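Local coordinates for ribosome-inactivating protein (Lychnis chalcedonica, PDB 2G5X) that is a ribosome-inactivating protein from a plant, of a family whose fold combines a mixed beta-sheet with a largely helical region, at residues P29-N41 against T222-N234. Numbering follows the deposited sequence.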
loop_
_atom_site.group_PDB
_atom_site.type_symbol
_atom_site.label_atom_id
_atom_site.label_comp_id
_atom_site.label_asym_id
_atom_site.label_seq_id
_atom_site.Cartn_x
_atom_site.Cartn_y
_atom_site.Cartn_z
ATOM N N PRO A 29 21.896 2.197 -6.589
ATOM C CA PRO A 29 21.571 2.145 -8.017
ATOM C C PRO A 29 20.359 1.297 -8.381
ATOM O O PRO A 29 19.976 0.383 -7.651
ATOM C CB PRO A 29 22.852 1.598 -8.640
ATOM C CG PRO A 29 23.913 2.142 -7.737
ATOM C CD PRO A 29 23.321 1.885 -6.373
ATOM N N LYS A 30 19.767 1.614 -9.526
ATOM C CA LYS A 30 18.618 0.881 -10.026
ATOM C C LYS A 30 19.106 -0.286 -10.879
ATOM O O LYS A 30 20.275 -0.335 -11.273
ATOM C CB LYS A 30 17.728 1.797 -10.873
ATOM C CG LYS A 30 17.125 2.966 -10.109
ATOM C CD LYS A 30 16.153 3.744 -10.978
ATOM C CE LYS A 30 15.473 4.851 -10.189
ATOM N NZ LYS A 30 14.513 5.616 -11.037
ATOM N N VAL A 31 18.206 -1.221 -11.153
ATOM C CA VAL A 31 18.513 -2.392 -11.972
ATOM C C VAL A 31 17.525 -2.384 -13.138
ATOM O O VAL A 31 16.312 -2.372 -12.929
ATOM C CB VAL A 31 18.363 -3.696 -11.150
ATOM C CG1 VAL A 31 18.589 -4.912 -12.039
ATOM C CG2 VAL A 31 19.362 -3.693 -10.002
ATOM N N CYS A 32 18.047 -2.380 -14.362
ATOM C CA CYS A 32 17.203 -2.331 -15.555
ATOM C C CYS A 32 16.327 -1.079 -15.461
ATOM O O CYS A 32 15.202 -1.047 -15.966
ATOM C CB CYS A 32 16.314 -3.578 -15.654
ATOM S SG CYS A 32 17.200 -5.172 -15.713
ATOM N N ASN A 33 16.869 -0.055 -14.800
ATOM C CA ASN A 33 16.196 1.225 -14.588
ATOM C C ASN A 33 14.939 1.088 -13.730
ATOM O O ASN A 33 13.942 1.778 -13.948
ATOM C CB ASN A 33 15.853 1.889 -15.928
ATOM C CG ASN A 33 15.473 3.351 -15.774
ATOM O OD1 ASN A 33 16.038 4.063 -14.943
ATOM N ND2 ASN A 33 14.528 3.811 -16.586
ATOM N N ILE A 34 15.001 0.185 -12.757
ATOM C CA ILE A 34 13.892 -0.053 -11.836
ATOM C C ILE A 34 14.445 0.063 -10.413
ATOM O O ILE A 34 15.493 -0.506 -10.105
ATOM C CB ILE A 34 13.309 -1.478 -12.001
ATOM C CG1 ILE A 34 12.863 -1.710 -13.447
ATOM C CG2 ILE A 34 12.131 -1.669 -11.041
ATOM C CD1 ILE A 34 12.486 -3.150 -13.732
ATOM N N PRO A 35 13.761 0.809 -9.531
ATOM C CA PRO A 35 14.267 0.933 -8.159
ATOM C C PRO A 35 14.208 -0.404 -7.416
ATOM O O PRO A 35 13.346 -1.239 -7.693
ATOM C CB PRO A 35 13.359 2.000 -7.547
ATOM C CG PRO A 35 12.077 1.829 -8.295
ATOM C CD PRO A 35 12.536 1.606 -9.719
ATOM N N VAL A 36 15.128 -0.597 -6.477
ATOM C CA VAL A 36 15.207 -1.841 -5.716
ATOM C C VAL A 36 15.169 -1.582 -4.212
ATOM O O VAL A 36 15.803 -0.650 -3.724
ATOM C CB VAL A 36 16.520 -2.584 -6.048
ATOM C CG1 VAL A 36 16.511 -3.976 -5.431
ATOM C CG2 VAL A 36 16.713 -2.646 -7.562
ATOM N N THR A 37 14.429 -2.405 -3.473
ATOM C CA THR A 37 14.357 -2.224 -2.028
ATOM C C THR A 37 15.652 -2.711 -1.384
ATOM O O THR A 37 16.437 -3.439 -2.005
ATOM C CB THR A 37 13.179 -3.000 -1.399
ATOM O OG1 THR A 37 13.399 -4.409 -1.537
ATOM C CG2 THR A 37 11.867 -2.616 -2.076
ATOM N N LYS A 38 15.873 -2.298 -0.141
ATOM C CA LYS A 38 17.067 -2.682 0.601
ATOM C C LYS A 38 16.683 -3.640 1.726
ATOM O O LYS A 38 15.814 -3.337 2.546
ATOM C CB LYS A 38 17.739 -1.437 1.192
ATOM C CG LYS A 38 17.563 -0.170 0.365
ATOM C CD LYS A 38 17.994 -0.343 -1.089
ATOM C CE LYS A 38 17.683 0.914 -1.895
ATOM N NZ LYS A 38 17.997 0.777 -3.349
ATOM N N LYS A 39 17.340 -4.795 1.770
ATOM C CA LYS A 39 17.045 -5.797 2.790
ATOM C C LYS A 39 17.196 -5.264 4.214
ATOM O O LYS A 39 16.424 -5.630 5.106
ATOM C CB LYS A 39 17.949 -7.017 2.592
ATOM C CG LYS A 39 17.549 -8.234 3.410
ATOM C CD LYS A 39 18.340 -9.462 2.973
ATOM C CE LYS A 39 17.907 -10.704 3.730
ATOM N NZ LYS A 39 18.615 -11.920 3.236
ATOM N N ALA A 40 18.182 -4.396 4.424
ATOM C CA ALA A 40 18.433 -3.835 5.749
ATOM C C ALA A 40 17.458 -2.731 6.164
ATOM O O ALA A 40 17.583 -2.179 7.254
ATOM C CB ALA A 40 19.873 -3.312 5.830
ATOM N N ASN A 41 16.498 -2.398 5.306
ATOM C CA ASN A 41 15.525 -1.357 5.642
ATOM C C ASN A 41 14.275 -1.924 6.317
ATOM O O ASN A 41 13.178 -1.385 6.159
ATOM C CB ASN A 41 15.102 -0.578 4.392
ATOM C CG ASN A 41 16.092 0.510 4.011
ATOM O OD1 ASN A 41 17.029 0.808 4.754
ATOM N ND2 ASN A 41 15.877 1.120 2.850
ATOM N N THR A 222 3.257 -13.520 -18.660
ATOM C CA THR A 222 3.726 -12.857 -19.871
ATOM C C THR A 222 4.780 -11.813 -19.534
ATOM O O THR A 222 4.951 -11.437 -18.375
ATOM C CB THR A 222 2.573 -12.146 -20.605
ATOM O OG1 THR A 222 2.129 -11.030 -19.825
ATOM C CG2 THR A 222 1.412 -13.096 -20.825
ATOM N N GLU A 223 5.487 -11.342 -20.556
ATOM C CA GLU A 223 6.512 -10.332 -20.348
ATOM C C GLU A 223 5.893 -9.052 -19.780
ATOM O O GLU A 223 6.502 -8.375 -18.950
ATOM C CB GLU A 223 7.235 -10.040 -21.664
ATOM C CG GLU A 223 8.368 -9.040 -21.538
ATOM C CD GLU A 223 9.231 -8.977 -22.783
ATOM O OE1 GLU A 223 10.115 -8.096 -22.846
ATOM O OE2 GLU A 223 9.029 -9.811 -23.694
ATOM N N GLU A 224 4.677 -8.732 -20.214
ATOM C CA GLU A 224 3.992 -7.533 -19.733
ATOM C C GLU A 224 3.545 -7.676 -18.279
ATOM O O GLU A 224 3.643 -6.733 -17.494
ATOM C CB GLU A 224 2.782 -7.216 -20.620
ATOM C CG GLU A 224 3.151 -6.826 -22.045
ATOM C CD GLU A 224 3.523 -8.018 -22.908
ATOM O OE1 GLU A 224 4.283 -7.833 -23.880
ATOM O OE2 GLU A 224 3.045 -9.137 -22.625
ATOM N N GLU A 225 3.050 -8.855 -17.920
ATOM C CA GLU A 225 2.619 -9.095 -16.549
ATOM C C GLU A 225 3.809 -8.999 -15.599
ATOM O O GLU A 225 3.669 -8.558 -14.454
ATOM C CB GLU A 225 1.978 -10.480 -16.426
ATOM C CG GLU A 225 0.517 -10.522 -16.829
ATOM C CD GLU A 225 -0.025 -11.936 -16.926
ATOM O OE1 GLU A 225 -1.263 -12.094 -16.890
ATOM O OE2 GLU A 225 0.781 -12.886 -17.051
ATOM N N MET A 226 4.984 -9.389 -16.090
ATOM C CA MET A 226 6.200 -9.374 -15.283
ATOM C C MET A 226 6.944 -8.041 -15.236
ATOM O O MET A 226 7.955 -7.926 -14.543
ATOM C CB MET A 226 7.162 -10.468 -15.763
ATOM C CG MET A 226 6.634 -11.884 -15.579
ATOM S SD MET A 226 7.896 -13.145 -15.881
ATOM C CE MET A 226 7.915 -13.169 -17.670
ATOM N N LYS A 227 6.454 -7.038 -15.958
ATOM C CA LYS A 227 7.102 -5.727 -15.974
ATOM C C LYS A 227 6.982 -5.075 -14.594
ATOM O O LYS A 227 5.952 -4.485 -14.257
ATOM C CB LYS A 227 6.447 -4.830 -17.029
ATOM C CG LYS A 227 7.390 -3.830 -17.685
ATOM C CD LYS A 227 8.053 -4.432 -18.920
ATOM C CE LYS A 227 9.188 -3.555 -19.427
ATOM N NZ LYS A 227 9.836 -4.126 -20.642
ATOM N N LEU A 228 8.040 -5.169 -13.797
ATOM C CA LEU A 228 8.007 -4.610 -12.447
ATOM C C LEU A 228 8.321 -3.120 -12.349
ATOM O O LEU A 228 9.102 -2.581 -13.135
ATOM C CB LEU A 228 8.962 -5.391 -11.542
ATOM C CG LEU A 228 8.698 -6.896 -11.476
ATOM C CD1 LEU A 228 9.675 -7.539 -10.510
ATOM C CD2 LEU A 228 7.263 -7.159 -11.036
ATOM N N GLY A 229 7.682 -2.464 -11.382
ATOM C CA GLY A 229 7.905 -1.049 -11.144
ATOM C C GLY A 229 8.807 -0.858 -9.935
ATOM O O GLY A 229 9.312 0.236 -9.686
ATOM N N LEU A 230 9.000 -1.934 -9.177
ATOM C CA LEU A 230 9.847 -1.925 -7.988
ATOM C C LEU A 230 10.382 -3.340 -7.808
ATOM O O LEU A 230 9.618 -4.304 -7.863
ATOM C CB LEU A 230 9.034 -1.520 -6.746
ATOM C CG LEU A 230 9.752 -1.571 -5.389
ATOM C CD1 LEU A 230 10.831 -0.494 -5.336
ATOM C CD2 LEU A 230 8.750 -1.359 -4.254
ATOM N N LEU A 231 11.688 -3.472 -7.608
ATOM C CA LEU A 231 12.275 -4.792 -7.420
ATOM C C LEU A 231 12.569 -5.045 -5.956
ATOM O O LEU A 231 12.837 -4.120 -5.194
ATOM C CB LEU A 231 13.590 -4.935 -8.200
ATOM C CG LEU A 231 13.603 -4.774 -9.721
ATOM C CD1 LEU A 231 14.984 -5.144 -10.242
ATOM C CD2 LEU A 231 12.554 -5.669 -10.355
ATOM N N LEU A 232 12.505 -6.311 -5.569
ATOM C CA LEU A 232 12.825 -6.704 -4.210
ATOM C C LEU A 232 14.337 -6.943 -4.226
ATOM O O LEU A 232 14.910 -7.256 -5.272
ATOM C CB LEU A 232 12.095 -8.002 -3.852
ATOM C CG LEU A 232 12.321 -8.611 -2.464
ATOM C CD1 LEU A 232 11.633 -7.756 -1.413
ATOM C CD2 LEU A 232 11.767 -10.030 -2.431
ATOM N N TYR A 233 14.985 -6.771 -3.082
ATOM C CA TYR A 233 16.419 -7.012 -2.985
ATOM C C TYR A 233 16.664 -8.467 -3.401
ATOM O O TYR A 233 15.735 -9.276 -3.404
ATOM C CB TYR A 233 16.869 -6.793 -1.540
ATOM C CG TYR A 233 16.047 -7.576 -0.544
ATOM C CD1 TYR A 233 16.303 -8.926 -0.307
ATOM C CD2 TYR A 233 14.985 -6.978 0.136
ATOM C CE1 TYR A 233 15.518 -9.665 0.578
ATOM C CE2 TYR A 233 14.195 -7.707 1.023
ATOM C CZ TYR A 233 14.470 -9.049 1.237
ATOM O OH TYR A 233 13.691 -9.776 2.108
ATOM N N ASN A 234 17.900 -8.800 -3.757
ATOM C CA ASN A 234 18.204 -10.173 -4.151
ATOM C C ASN A 234 19.249 -10.772 -3.214
ATOM O O ASN A 234 19.486 -10.164 -2.147
ATOM C CB ASN A 234 18.688 -10.225 -5.607
ATOM C CG ASN A 234 20.159 -9.892 -5.756
ATOM O OD1 ASN A 234 20.676 -8.990 -5.100
ATOM N ND2 ASN A 234 20.839 -10.615 -6.641
ATOM O OXT ASN A 234 19.800 -11.844 -3.544
HETATM O O HOH W 1 18.712 -12.025 0.003
#
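V36 and L231 show how two irregular loops distant in sequence can be joined by a single parallel beta bridge. L231 N gives a nearly straight hydrogen bond (175°) to P35 O at 2.8 Å, and L231 O accepts one from T37 N at 2.9 Å, so L231 is gripped by the residues flanking V36. With CG anti to its carbonyl carbon (chi1 -60°), L231 brings CG to 3.7 Å from I34 CG2, while CD1 reaches V31 CB at 3.8 Å. V31 and I34 are the ends of a type I' turn whose C32 is tied by a disulfide to C214, and the beta bridge joins the C-terminal tail of the ribosome-inactivating protein fold to the loop between helix 10-25 and strand 45-51. On the other side of the backbone, L230 CD1 lies 4.0 Å from P35 CG. T37 OG1 accepts a bent hydrogen bond (136°) from Y233 N at 3.2 Å and donates its own to S66 O. The Y233 ring is sandwiched: K39 CB sits over one face, 3.7 Å from the centroid (CH-pi), and L232 CG covers the opposite face. The extended K39 chain continues past Y233 CE1, and a water links K39 NZ to N234 O.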